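Local coordinates for protein membrane-bound lytic murein transglycosylase A (Burkholderia pseudomallei, PDB 6QK4) that probably cleaves the beta-1,4 linkage between N-acetylmuramic acid and N-acetylglucosamine in peptidoglycan, leaving a 1,6-anhydro bond on the muramic acid, at residues A[192-197]-A[235-240]; A[160-165]-A[231-236]; A[105-110]-A[330-335]; A[113-118]-A[177-182]. All blocks are in the same frame, centred on the assembly; numbering follows the deposited sequence.

In the fold
From the N terminus, strand 101-114 opens contact 3 at 105-110 and then contact 4 at 113-118. Contact 4 closes at 177-182, on the turn between strands 173-177 and 182-190. Before it closes, helix 161-170 has opened contact 2, which ends at 231-236, so contacts 2 and 4 cross. Contact 1 opens at 192-197, after contact 4 is complete, and ends at 235-240; it shares Thr235 and Asn236 with contact 2. All three are nested in the long loop closed by contact 3 at 330-335. Contacts 1, 2 and 4 thus tie together the MltA-specific insert, whereas contact 3 joins strand 101-114 to helix 326-334 of the 3D family region.

Contact 1. Residues A[192-197]-A[235-240]; sequences NQPYRS and TNPRFV
Asn236 grips the loop 192-197 through its amide oxygen: OD1 accepts the backbone N of Arg196 at 3.0 Å. The same OD1 takes the N of Arg238 at 3.1 Å, an Asx turn. Two backbone N-H groups, one from each loop, thus hold this oxygen from opposite faces of its amide, both well above the plane. CG of Asn236 stands anti to the backbone N (chi1 172°), which turns the amide toward Tyr195, whose ring lies almost perpendicular to it with CD1 3.7 Å from OD1. Beside the amide, buried Pro237 is wedged between Pro194 and Arg196; its CG lies 4.1 Å from Pro194 CD, and the two proline side chains cross at about a right angle. Arg238 completes this tight part: its NH1 donates to Gln193 O at 3.0 Å, with the oxygen almost exactly in the guanidinium plane.

The solvent side is looser. Exposed Arg196 runs extended past Pro237 and lays one guanidinium face over the proline, CG of Pro237 standing 3.9 Å above the plane of the Arg196 group, near its centre. Asn192 runs alongside Arg238 and points the same way, its OD1 in the guanidinium plane at the edge, 4.0 Å from Arg238 NH1. Gln193 turns its amide away to Met138 O.

Both loops belong to the MltA-specific insert. Arg141 of helix 141-147 binds the carbonyls of Asn236 and Arg238, Tyr195 and Asn236 rest on helix 161-170, and Ser197 caps helix 198-204.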
loop_
_atom_site.group_PDB
_atom_site.type_symbol
_atom_site.label_atom_id
_atom_site.label_comp_id
_atom_site.label_asym_id
_atom_site.label_seq_id
_atom_site.Cartn_x
_atom_site.Cartn_y
_atom_site.Cartn_z
ATOM N N ASN A 192 2.593 -24.273 -1.247
ATOM C CA ASN A 192 2.572 -24.309 -2.711
ATOM C C ASN A 192 1.377 -25.100 -3.211
ATOM O O ASN A 192 1.500 -26.115 -3.895
ATOM C CB ASN A 192 3.875 -24.851 -3.300
ATOM C CG ASN A 192 4.672 -23.767 -4.057
ATOM O OD1 ASN A 192 4.172 -22.662 -4.337
ATOM N ND2 ASN A 192 5.922 -24.082 -4.369
ATOM N N GLN A 193 0.204 -24.598 -2.846
ATOM C CA GLN A 193 -1.083 -25.088 -3.291
ATOM C C GLN A 193 -1.834 -23.894 -3.851
ATOM O O GLN A 193 -1.573 -22.756 -3.451
ATOM C CB GLN A 193 -1.880 -25.740 -2.143
ATOM C CG GLN A 193 -1.183 -26.961 -1.524
ATOM C CD GLN A 193 -1.318 -28.231 -2.374
ATOM O OE1 GLN A 193 -2.055 -28.261 -3.356
ATOM N NE2 GLN A 193 -0.610 -29.277 -1.985
ATOM N N PRO A 194 -2.765 -24.115 -4.771
ATOM C CA PRO A 194 -3.323 -22.986 -5.532
ATOM C C PRO A 194 -4.142 -22.041 -4.660
ATOM O O PRO A 194 -4.870 -22.475 -3.765
ATOM C CB PRO A 194 -4.210 -23.669 -6.581
ATOM C CG PRO A 194 -3.778 -25.093 -6.602
ATOM C CD PRO A 194 -3.259 -25.416 -5.248
ATOM N N TYR A 195 -4.026 -20.736 -4.943
ATOM C CA TYR A 195 -4.905 -19.739 -4.333
ATOM C C TYR A 195 -6.298 -19.818 -4.949
ATOM O O TYR A 195 -6.451 -20.012 -6.161
ATOM C CB TYR A 195 -4.336 -18.318 -4.507
ATOM C CG TYR A 195 -5.253 -17.236 -3.970
ATOM C CD1 TYR A 195 -5.486 -17.118 -2.605
ATOM C CD2 TYR A 195 -5.904 -16.346 -4.818
ATOM C CE1 TYR A 195 -6.345 -16.149 -2.089
ATOM C CE2 TYR A 195 -6.764 -15.355 -4.303
ATOM C CZ TYR A 195 -6.971 -15.260 -2.940
ATOM O OH TYR A 195 -7.816 -14.310 -2.392
ATOM N N ARG A 196 -7.321 -19.658 -4.110
ATOM C CA ARG A 196 -8.703 -19.542 -4.571
ATOM C C ARG A 196 -9.406 -18.515 -3.706
ATOM O O ARG A 196 -9.535 -18.706 -2.493
ATOM C CB ARG A 196 -9.452 -20.884 -4.507
ATOM C CG ARG A 196 -8.716 -22.020 -5.160
ATOM C CD ARG A 196 -9.626 -23.189 -5.451
ATOM N NE ARG A 196 -8.840 -24.315 -5.957
ATOM C CZ ARG A 196 -9.080 -25.596 -5.683
ATOM N NH1 ARG A 196 -10.113 -25.934 -4.915
ATOM N NH2 ARG A 196 -8.295 -26.542 -6.195
ATOM N N SER A 197 -9.904 -17.460 -4.331
ATOM C CA SER A 197 -10.446 -16.346 -3.573
ATOM C C SER A 197 -11.787 -16.693 -2.912
ATOM O O SER A 197 -12.750 -17.097 -3.575
ATOM C CB SER A 197 -10.606 -15.129 -4.498
ATOM O OG SER A 197 -11.731 -14.408 -4.063
ATOM N N THR A 235 -11.991 -23.382 1.578
ATOM C CA THR A 235 -12.088 -23.444 0.127
ATOM C C THR A 235 -10.856 -22.879 -0.572
ATOM O O THR A 235 -10.779 -22.987 -1.796
ATOM C CB THR A 235 -13.335 -22.709 -0.372
ATOM O OG1 THR A 235 -13.165 -21.306 -0.177
ATOM C CG2 THR A 235 -14.575 -23.179 0.345
ATOM N N ASN A 236 -9.913 -22.236 0.154
ATOM C CA ASN A 236 -8.647 -21.788 -0.403
ATOM C C ASN A 236 -7.542 -22.743 0.011
ATOM O O ASN A 236 -7.062 -22.665 1.153
ATOM C CB ASN A 236 -8.308 -20.355 0.064
ATOM C CG ASN A 236 -6.905 -19.933 -0.346
ATOM O OD1 ASN A 236 -6.389 -20.426 -1.345
ATOM N ND2 ASN A 236 -6.259 -19.024 0.425
ATOM N N PRO A 237 -7.053 -23.606 -0.874
ATOM C CA PRO A 237 -6.037 -24.582 -0.445
ATOM C C PRO A 237 -4.704 -23.951 -0.092
ATOM O O PRO A 237 -3.922 -24.562 0.655
ATOM C CB PRO A 237 -5.917 -25.540 -1.643
ATOM C CG PRO A 237 -6.463 -24.804 -2.797
ATOM C CD PRO A 237 -7.467 -23.783 -2.279
ATOM N N ARG A 238 -4.420 -22.743 -0.575
ATOM C CA ARG A 238 -3.139 -22.137 -0.255
ATOM C C ARG A 238 -3.070 -21.730 1.217
ATOM O O ARG A 238 -4.072 -21.300 1.807
ATOM C CB ARG A 238 -2.900 -20.925 -1.156
ATOM C CG ARG A 238 -1.487 -20.432 -1.105
ATOM C CD ARG A 238 -1.324 -19.325 -2.107
ATOM N NE ARG A 238 0.065 -18.905 -2.256
ATOM C CZ ARG A 238 1.029 -19.630 -2.831
ATOM N NH1 ARG A 238 0.780 -20.855 -3.308
ATOM N NH2 ARG A 238 2.260 -19.136 -2.917
ATOM N N PHE A 239 -1.882 -21.894 1.800
ATOM C CA PHE A 239 -1.571 -21.571 3.199
ATOM C C PHE A 239 -0.201 -20.902 3.294
ATOM O O PHE A 239 0.811 -21.484 2.888
ATOM C CB PHE A 239 -1.592 -22.821 4.105
ATOM C CG PHE A 239 -1.768 -22.485 5.550
ATOM C CD1 PHE A 239 -3.055 -22.286 6.068
ATOM C CD2 PHE A 239 -0.670 -22.277 6.367
ATOM C CE1 PHE A 239 -3.216 -21.943 7.416
ATOM C CE2 PHE A 239 -0.813 -21.907 7.703
ATOM C CZ PHE A 239 -2.096 -21.724 8.219
ATOM N N VAL A 240 -0.143 -19.723 3.921
ATOM C CA VAL A 240 1.080 -18.938 3.980
ATOM C C VAL A 240 1.581 -18.886 5.412
ATOM O O VAL A 240 0.797 -18.699 6.346
ATOM C CB VAL A 240 0.813 -17.529 3.419
ATOM C CG1 VAL A 240 2.006 -16.577 3.641
ATOM C CG2 VAL A 240 0.375 -17.626 1.951
#

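Contact 2. Residues A[160-165]-A[231-236]; sequences DPIEAF and ALLDTN
Leu233 overlaps Phe165 with its CD2 methyl, which sits 3.8 Å from CD2 of the Phe165 ring, the two side chains sliding past each other in opposite directions. That same methyl also meets CD1 of Ile162 at 4.0 Å, the two chains crossing at about a right angle. The other branch, CD1, lies against Pro161, 4.1 Å from its CB, so the forked end of Leu233 spans the first turn of helix 161-170. CG of Phe165 is anti to the backbone N (chi1 -176°), which sends the ring out past the leucine as far as Asn236. There CB of Asn236 lies in the ring plane at its edge, and ND2 comes within 3.4 Å of Phe165 CZ.

Asp160 is the N-cap of helix 161-170, its OD1 accepting Glu163 N at 2.9 Å and, weakly, Ile162 N. In the other segment Thr235 OG1 donates to Leu232 O. Ile198 of helix 198-204 packs on both Phe165 and Leu233.

The two helices are therefore joined by van der Waals contact alone, and their fit depends on shape; the amide nitrogen of Asn236 against the ring is the polar exception.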
loop_
_atom_site.group_PDB
_atom_site.type_symbol
_atom_site.label_atom_id
_atom_site.label_comp_id
_atom_site.label_asym_id
_atom_site.label_seq_id
_atom_site.Cartn_x
_atom_site.Cartn_y
_atom_site.Cartn_z
ATOM N N ASP A 160 -9.065 -12.018 14.582
ATOM C CA ASP A 160 -10.054 -12.202 13.550
ATOM C C ASP A 160 -9.493 -13.183 12.523
ATOM O O ASP A 160 -8.347 -13.000 12.074
ATOM C CB ASP A 160 -10.359 -10.855 12.896
ATOM C CG ASP A 160 -11.512 -10.930 11.946
ATOM O OD1 ASP A 160 -11.359 -11.560 10.889
ATOM O OD2 ASP A 160 -12.582 -10.387 12.286
ATOM N N PRO A 161 -10.259 -14.195 12.113
ATOM C CA PRO A 161 -9.709 -15.212 11.191
ATOM C C PRO A 161 -9.727 -14.699 9.756
ATOM O O PRO A 161 -8.900 -15.134 8.943
ATOM C CB PRO A 161 -10.634 -16.426 11.402
ATOM C CG PRO A 161 -11.933 -15.829 11.816
ATOM C CD PRO A 161 -11.574 -14.577 12.644
ATOM N N ILE A 162 -10.637 -13.764 9.459
ATOM C CA ILE A 162 -10.677 -13.128 8.135
ATOM C C ILE A 162 -9.483 -12.199 7.944
ATOM O O ILE A 162 -8.826 -12.218 6.895
ATOM C CB ILE A 162 -12.002 -12.362 7.914
ATOM C CG1 ILE A 162 -13.221 -13.258 8.165
ATOM C CG2 ILE A 162 -12.035 -11.721 6.509
ATOM C CD1 ILE A 162 -13.428 -14.313 7.121
ATOM N N GLU A 163 -9.154 -11.388 8.960
ATOM C CA GLU A 163 -7.923 -10.605 8.894
ATOM C C GLU A 163 -6.679 -11.480 8.748
ATOM O O GLU A 163 -5.753 -11.117 8.019
ATOM C CB GLU A 163 -7.787 -9.713 10.123
ATOM C CG GLU A 163 -8.943 -8.748 10.270
ATOM C CD GLU A 163 -8.822 -7.796 11.452
ATOM O OE1 GLU A 163 -7.710 -7.561 11.942
ATOM O OE2 GLU A 163 -9.879 -7.260 11.876
ATOM N N ALA A 164 -6.608 -12.600 9.484
ATOM C CA ALA A 164 -5.472 -13.506 9.348
ATOM C C ALA A 164 -5.357 -14.021 7.917
ATOM O O ALA A 164 -4.266 -14.079 7.343
ATOM C CB ALA A 164 -5.637 -14.695 10.320
ATOM N N PHE A 165 -6.486 -14.410 7.343
ATOM C CA PHE A 165 -6.538 -14.878 5.968
ATOM C C PHE A 165 -6.005 -13.832 5.008
ATOM O O PHE A 165 -5.237 -14.150 4.097
ATOM C CB PHE A 165 -7.982 -15.216 5.632
ATOM C CG PHE A 165 -8.176 -15.798 4.282
ATOM C CD1 PHE A 165 -8.349 -14.966 3.161
ATOM C CD2 PHE A 165 -8.223 -17.200 4.121
ATOM C CE1 PHE A 165 -8.572 -15.510 1.881
ATOM C CE2 PHE A 165 -8.470 -17.769 2.836
ATOM C CZ PHE A 165 -8.645 -16.924 1.735
ATOM N N ALA A 231 -15.308 -23.414 7.131
ATOM C CA ALA A 231 -15.463 -24.067 5.826
ATOM C C ALA A 231 -15.206 -23.112 4.666
ATOM O O ALA A 231 -14.677 -23.528 3.627
ATOM C CB ALA A 231 -16.858 -24.685 5.693
ATOM N N LEU A 232 -15.563 -21.834 4.805
ATOM C CA LEU A 232 -15.258 -20.902 3.721
ATOM C C LEU A 232 -13.757 -20.752 3.548
ATOM O O LEU A 232 -13.231 -20.797 2.423
ATOM C CB LEU A 232 -15.899 -19.539 3.997
ATOM C CG LEU A 232 -15.576 -18.360 3.040
ATOM C CD1 LEU A 232 -15.974 -18.629 1.568
ATOM C CD2 LEU A 232 -16.207 -17.050 3.589
ATOM N N LEU A 233 -13.033 -20.586 4.656
ATOM C CA LEU A 233 -11.604 -20.376 4.514
ATOM C C LEU A 233 -10.930 -21.608 3.910
ATOM O O LEU A 233 -9.987 -21.471 3.104
ATOM C CB LEU A 233 -11.000 -19.990 5.860
ATOM C CG LEU A 233 -11.619 -18.782 6.567
ATOM C CD1 LEU A 233 -10.802 -18.367 7.740
ATOM C CD2 LEU A 233 -11.689 -17.603 5.625
ATOM N N ASP A 234 -11.460 -22.809 4.223
ATOM C CA ASP A 234 -10.922 -24.054 3.693
ATOM C C ASP A 234 -11.128 -24.192 2.188
ATOM O O ASP A 234 -10.464 -25.022 1.563
ATOM C CB ASP A 234 -11.564 -25.238 4.389
ATOM C CG ASP A 234 -10.957 -25.529 5.723
ATOM O OD1 ASP A 234 -9.938 -24.885 6.080
ATOM O OD2 ASP A 234 -11.512 -26.385 6.426
ATOM N N THR A 235 -11.991 -23.382 1.578
ATOM C CA THR A 235 -12.088 -23.444 0.127
ATOM C C THR A 235 -10.856 -22.879 -0.572
ATOM O O THR A 235 -10.779 -22.987 -1.796
ATOM C CB THR A 235 -13.335 -22.709 -0.372
ATOM O OG1 THR A 235 -13.165 -21.306 -0.177
ATOM C CG2 THR A 235 -14.575 -23.179 0.345
ATOM N N ASN A 236 -9.913 -22.236 0.154
ATOM C CA ASN A 236 -8.647 -21.788 -0.403
ATOM C C ASN A 236 -7.542 -22.743 0.011
ATOM O O ASN A 236 -7.062 -22.665 1.153
ATOM C CB ASN A 236 -8.308 -20.355 0.064
ATOM C CG ASN A 236 -6.905 -19.933 -0.346
ATOM O OD1 ASN A 236 -6.389 -20.426 -1.345
ATOM N ND2 ASN A 236 -6.259 -19.024 0.425
#

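Contact 3. Residues A[105-110]-A[330-335]; sequences GYYEPL and DQAGRM
Ala332 presses its methyl onto the backbone of strand 105-108. Its CB lies 3.6 Å from Gly105 C and equally far from Tyr106 N, so the methyl sits on the peptide itself. Gly105, without a side chain, lets the helix come this close: its CA is 4.1 Å from that of Ala332, and the helix and strand axes approach to 6.1 Å, running nearly antiparallel at 152°. Met335 continues the cover, its CB 3.7 Å from Gly105 N. Tyr107 closes the other end with ring atom CD1 4.1 Å from Ala332 CB. Its chi1 of 77° sets CG between the backbone N and the carbonyl carbon and folds the ring so that one face meets CD of Pro109, two residues on.

The polar link runs through a bridging water. Gly105 N donates to it at 3.0 Å, and the same water lies 2.8 Å from both Ala332 O and Met335 O. Its two protons cannot serve every nearby acceptor at once, so these two carbonyls probably share them with others.

Tyr106 turns away to the opposite side of the strand, where its hydroxyl bonds Asp307 and its ring meets Phe321; its backbone pairs with strand 317-324.

Strand 101-114 belongs to the MltA-specific region and helix 326-334 to the 3D region, of the double-psi beta-barrel clan. Gly105 and Ala332 give the join its close approach, flanked by Met335 and Tyr107, with a bridging water in place of direct polar bonds between the segments.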
loop_
_atom_site.group_PDB
_atom_site.type_symbol
_atom_site.label_atom_id
_atom_site.label_comp_id
_atom_site.label_asym_id
_atom_site.label_seq_id
_atom_site.Cartn_x
_atom_site.Cartn_y
_atom_site.Cartn_z
ATOM N N GLY A 105 -2.739 0.261 -6.184
ATOM C CA GLY A 105 -2.642 0.642 -4.777
ATOM C C GLY A 105 -2.138 -0.471 -3.878
ATOM O O GLY A 105 -2.219 -1.648 -4.221
ATOM N N TYR A 106 -1.518 -0.072 -2.755
ATOM C CA TYR A 106 -1.104 -1.065 -1.752
ATOM C C TYR A 106 -1.323 -0.491 -0.365
ATOM O O TYR A 106 -1.691 0.689 -0.191
ATOM C CB TYR A 106 0.348 -1.500 -1.939
ATOM C CG TYR A 106 1.484 -0.523 -1.688
ATOM C CD1 TYR A 106 1.646 0.652 -2.453
ATOM C CD2 TYR A 106 2.467 -0.823 -0.717
ATOM C CE1 TYR A 106 2.766 1.464 -2.218
ATOM C CE2 TYR A 106 3.579 -0.049 -0.524
ATOM C CZ TYR A 106 3.694 1.121 -1.269
ATOM O OH TYR A 106 4.826 1.879 -1.057
ATOM N N TYR A 107 -1.175 -1.362 0.637
ATOM C CA TYR A 107 -1.458 -0.992 2.021
ATOM C C TYR A 107 -0.616 -1.869 2.922
ATOM O O TYR A 107 0.054 -2.816 2.459
ATOM C CB TYR A 107 -2.959 -1.160 2.364
ATOM C CG TYR A 107 -3.380 -2.593 2.598
ATOM C CD1 TYR A 107 -3.392 -3.506 1.569
ATOM C CD2 TYR A 107 -3.825 -2.996 3.855
ATOM C CE1 TYR A 107 -3.851 -4.821 1.778
ATOM C CE2 TYR A 107 -4.278 -4.300 4.080
ATOM C CZ TYR A 107 -4.276 -5.191 3.040
ATOM O OH TYR A 107 -4.751 -6.458 3.256
ATOM N N GLU A 108 -0.641 -1.537 4.208
ATOM C CA GLU A 108 0.012 -2.396 5.197
ATOM C C GLU A 108 -1.035 -3.008 6.109
ATOM O O GLU A 108 -1.753 -2.274 6.795
ATOM C CB GLU A 108 0.994 -1.569 5.991
ATOM C CG GLU A 108 1.575 -2.377 7.149
ATOM C CD GLU A 108 2.808 -3.147 6.752
ATOM O OE1 GLU A 108 2.905 -3.546 5.558
ATOM O OE2 GLU A 108 3.677 -3.350 7.646
ATOM N N PRO A 109 -1.221 -4.340 6.121
ATOM C CA PRO A 109 -2.214 -4.921 7.028
ATOM C C PRO A 109 -1.876 -4.590 8.474
ATOM O O PRO A 109 -0.707 -4.543 8.857
ATOM C CB PRO A 109 -2.084 -6.433 6.772
ATOM C CG PRO A 109 -1.537 -6.587 5.394
ATOM C CD PRO A 109 -0.579 -5.346 5.248
ATOM N N LEU A 110 -2.921 -4.328 9.264
ATOM C CA LEU A 110 -2.704 -4.026 10.678
ATOM C C LEU A 110 -3.664 -4.899 11.457
ATOM O O LEU A 110 -4.891 -4.751 11.343
ATOM C CB LEU A 110 -2.912 -2.543 10.980
ATOM C CG LEU A 110 -2.809 -2.264 12.491
ATOM C CD1 LEU A 110 -1.813 -1.197 12.787
ATOM C CD2 LEU A 110 -4.178 -1.867 12.959
ATOM N N ASP A 330 -8.988 -2.169 1.325
ATOM C CA ASP A 330 -10.080 -2.313 0.372
ATOM C C ASP A 330 -9.927 -1.282 -0.734
ATOM O O ASP A 330 -10.268 -1.559 -1.893
ATOM C CB ASP A 330 -11.435 -2.175 1.074
ATOM C CG ASP A 330 -11.902 -3.527 1.680
ATOM O OD1 ASP A 330 -11.437 -4.601 1.189
ATOM O OD2 ASP A 330 -12.707 -3.515 2.639
ATOM N N GLN A 331 -9.423 -0.099 -0.387
ATOM C CA GLN A 331 -9.160 0.890 -1.437
ATOM C C GLN A 331 -8.042 0.393 -2.314
ATOM O O GLN A 331 -8.152 0.417 -3.537
ATOM C CB GLN A 331 -8.789 2.261 -0.873
ATOM C CG GLN A 331 -9.818 3.001 -0.105
ATOM C CD GLN A 331 -11.032 3.348 -0.936
ATOM O OE1 GLN A 331 -12.120 2.806 -0.726
ATOM N NE2 GLN A 331 -10.859 4.242 -1.885
ATOM N N ALA A 332 -6.967 -0.117 -1.691
ATOM C CA ALA A 332 -5.829 -0.612 -2.451
ATOM C C ALA A 332 -6.256 -1.734 -3.398
ATOM O O ALA A 332 -5.818 -1.788 -4.555
ATOM C CB ALA A 332 -4.717 -1.075 -1.468
ATOM N N GLY A 333 -7.110 -2.651 -2.916
ATOM C CA GLY A 333 -7.513 -3.805 -3.715
ATOM C C GLY A 333 -8.254 -3.460 -4.987
ATOM O O GLY A 333 -8.171 -4.188 -5.978
ATOM N N ARG A 334 -8.970 -2.359 -4.986
ATOM C CA ARG A 334 -9.768 -1.990 -6.130
ATOM C C ARG A 334 -9.054 -0.987 -7.026
ATOM O O ARG A 334 -9.626 -0.576 -8.026
ATOM C CB ARG A 334 -11.094 -1.396 -5.661
ATOM C CG ARG A 334 -11.924 -2.320 -4.751
ATOM C CD ARG A 334 -12.277 -3.642 -5.439
ATOM N NE ARG A 334 -11.699 -4.801 -4.735
ATOM C CZ ARG A 334 -11.236 -5.912 -5.324
ATOM N NH1 ARG A 334 -11.267 -6.042 -6.648
ATOM N NH2 ARG A 334 -10.725 -6.901 -4.585
ATOM N N MET A 335 -7.837 -0.551 -6.685
ATOM C CA MET A 335 -7.258 0.582 -7.415
ATOM C C MET A 335 -6.568 0.075 -8.682
ATOM O O MET A 335 -5.588 -0.687 -8.624
ATOM C CB MET A 335 -6.278 1.400 -6.541
ATOM C CG MET A 335 -6.307 3.021 -6.987
ATOM S SD MET A 335 -4.927 3.615 -6.203
ATOM C CE MET A 335 -5.226 5.278 -6.975
HETATM O O HOH W 1 -4.182 -2.282 -6.776
#

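Contact 4. Residues A[113-118]-A[177-182]; sequences GSRVRR and LDDGTV
Arg118 carries Ser114 OG over one face of its guanidinium, 3.5 Å above the plane and toward the rim, while the carboxylate of Asp178 approaches obliquely, the two planes 52° apart. The frame is a parallel beta bridge between Gly113 and Leu177, at the ends of strands 101-114 and 173-177, followed by the beta-hairpin turn that leads from strand 173-177 into strand 182-190. NH1 of Arg118 makes a salt bridge to Asp178 OD2, though its modelled length is too short to be trusted. Around the second guanidinium, of Arg115, Asp179 OD1 lies at the edge, near the plane, but 4.2 Å from NE, beyond salt-bridge range. CD1 of Leu177 sits 3.6 Å from Arg115 NE, where the extended arginine crosses the leucine at about a right angle.

Gly113 O receives a weak bond from Asp178 N at 2.9 Å and a CA-H...O contact from Leu177 CA. The turn is closed by Gly180 N to Leu177 O. CD2 of Leu177 packs against the backbone at Gly113 and Ser114, 3.7 Å from Ser114 N, and Leu177 also packs on Val156 of strand 154-158.

Arg115, Arg118 and Asp179 are exposed beyond the bridge. A water accepts from Arg115 N at 2.9 Å and donates to Asp178 OD1, at a doubtful, very short length, and weakly to Asp179 OD2. With OG anti to its backbone N (chi1 177°), Ser114 donates to Val116 O at 3.1 Å, in the carbonyl plane and on a lone pair.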
loop_
_atom_site.group_PDB
_atom_site.type_symbol
_atom_site.label_atom_id
_atom_site.label_comp_id
_atom_site.label_asym_id
_atom_site.label_seq_id
_atom_site.Cartn_x
_atom_site.Cartn_y
_atom_site.Cartn_z
ATOM N N GLY A 113 -3.247 -8.559 18.121
ATOM C CA GLY A 113 -2.986 -9.881 18.626
ATOM C C GLY A 113 -2.346 -9.882 20.001
ATOM O O GLY A 113 -2.257 -8.847 20.683
ATOM N N SER A 114 -1.914 -11.073 20.403
ATOM C CA SER A 114 -1.258 -11.324 21.672
ATOM C C SER A 114 -0.251 -12.436 21.430
ATOM O O SER A 114 -0.485 -13.317 20.602
ATOM C CB SER A 114 -2.268 -11.777 22.755
ATOM O OG SER A 114 -1.585 -12.083 23.984
ATOM N N ARG A 115 0.817 -12.460 22.238
ATOM C CA ARG A 115 1.756 -13.575 22.186
ATOM C C ARG A 115 1.209 -14.844 22.830
ATOM O O ARG A 115 1.756 -15.938 22.604
ATOM C CB ARG A 115 3.080 -13.161 22.840
ATOM C CG ARG A 115 3.770 -11.938 22.188
ATOM C CD ARG A 115 5.126 -11.621 22.843
ATOM N NE ARG A 115 5.827 -10.568 22.106
ATOM C CZ ARG A 115 6.629 -10.786 21.063
ATOM N NH1 ARG A 115 6.863 -12.016 20.633
ATOM N NH2 ARG A 115 7.181 -9.767 20.432
ATOM N N VAL A 116 0.128 -14.761 23.600
ATOM C CA VAL A 116 -0.476 -15.970 24.135
ATOM C C VAL A 116 -1.936 -15.994 23.715
ATOM O O VAL A 116 -2.552 -14.948 23.483
ATOM C CB VAL A 116 -0.336 -16.081 25.668
ATOM C CG1 VAL A 116 1.076 -15.764 26.081
ATOM C CG2 VAL A 116 -1.321 -15.169 26.363
ATOM N N ARG A 117 -2.483 -17.199 23.588
ATOM C CA ARG A 117 -3.898 -17.337 23.284
ATOM C C ARG A 117 -4.735 -16.930 24.497
ATOM O O ARG A 117 -4.530 -17.461 25.590
ATOM C CB ARG A 117 -4.195 -18.763 22.860
ATOM C CG ARG A 117 -5.684 -18.949 22.596
ATOM C CD ARG A 117 -6.050 -20.284 21.999
ATOM N NE ARG A 117 -6.171 -21.295 23.047
ATOM C CZ ARG A 117 -7.299 -21.608 23.694
ATOM N NH1 ARG A 117 -8.441 -20.996 23.400
ATOM N NH2 ARG A 117 -7.292 -22.552 24.640
ATOM N N ARG A 118 -5.649 -15.967 24.327
ATOM C CA ARG A 118 -6.348 -15.386 25.468
ATOM C C ARG A 118 -7.409 -14.433 24.953
ATOM O O ARG A 118 -7.219 -13.802 23.917
ATOM C CB ARG A 118 -5.386 -14.612 26.390
ATOM C CG ARG A 118 -4.873 -13.322 25.731
ATOM C CD ARG A 118 -4.298 -12.282 26.677
ATOM N NE ARG A 118 -2.983 -12.684 27.151
ATOM C CZ ARG A 118 -2.052 -11.852 27.603
ATOM N NH1 ARG A 118 -2.285 -10.544 27.648
ATOM N NH2 ARG A 118 -0.886 -12.338 28.017
ATOM N N LEU A 177 0.207 -5.722 19.447
ATOM C CA LEU A 177 0.022 -6.714 20.513
ATOM C C LEU A 177 -0.552 -6.084 21.775
ATOM O O LEU A 177 -0.355 -4.893 22.040
ATOM C CB LEU A 177 1.332 -7.402 20.881
ATOM C CG LEU A 177 2.031 -8.183 19.770
ATOM C CD1 LEU A 177 3.438 -8.584 20.209
ATOM C CD2 LEU A 177 1.219 -9.404 19.391
ATOM N N ASP A 178 -1.206 -6.923 22.592
ATOM C CA ASP A 178 -1.891 -6.412 23.776
ATOM C C ASP A 178 -0.907 -5.976 24.850
ATOM O O ASP A 178 -1.319 -5.294 25.794
ATOM C CB ASP A 178 -2.877 -7.443 24.336
ATOM C CG ASP A 178 -2.190 -8.712 24.857
ATOM O OD1 ASP A 178 -0.989 -8.929 24.579
ATOM O OD2 ASP A 178 -2.871 -9.499 25.535
ATOM N N ASP A 179 0.360 -6.400 24.735
ATOM C CA ASP A 179 1.545 -5.763 25.311
ATOM C C ASP A 179 1.441 -4.254 25.399
ATOM O O ASP A 179 1.619 -3.658 26.464
ATOM C CB ASP A 179 2.767 -6.024 24.434
ATOM C CG ASP A 179 3.596 -7.156 24.916
ATOM O OD1 ASP A 179 4.763 -7.257 24.486
ATOM O OD2 ASP A 179 3.081 -7.948 25.712
ATOM N N GLY A 180 1.176 -3.644 24.252
ATOM C CA GLY A 180 1.615 -2.302 23.963
ATOM C C GLY A 180 2.819 -2.244 23.051
ATOM O O GLY A 180 3.371 -1.159 22.852
ATOM N N THR A 181 3.262 -3.379 22.522
ATOM C CA THR A 181 4.339 -3.477 21.541
ATOM C C THR A 181 3.771 -3.858 20.169
ATOM O O THR A 181 2.579 -4.138 20.025
ATOM C CB THR A 181 5.386 -4.496 22.005
ATOM O OG1 THR A 181 6.578 -4.336 21.232
ATOM C CG2 THR A 181 4.894 -5.899 21.838
ATOM N N VAL A 182 4.635 -3.848 19.144
ATOM C CA VAL A 182 4.220 -4.129 17.766
ATOM C C VAL A 182 5.131 -5.209 17.208
ATOM O O VAL A 182 6.343 -5.178 17.423
ATOM C CB VAL A 182 4.265 -2.857 16.891
ATOM C CG1 VAL A 182 4.031 -3.193 15.413
ATOM C CG2 VAL A 182 3.231 -1.896 17.355
HETATM O O HOH W 2 1.056 -10.131 24.031
#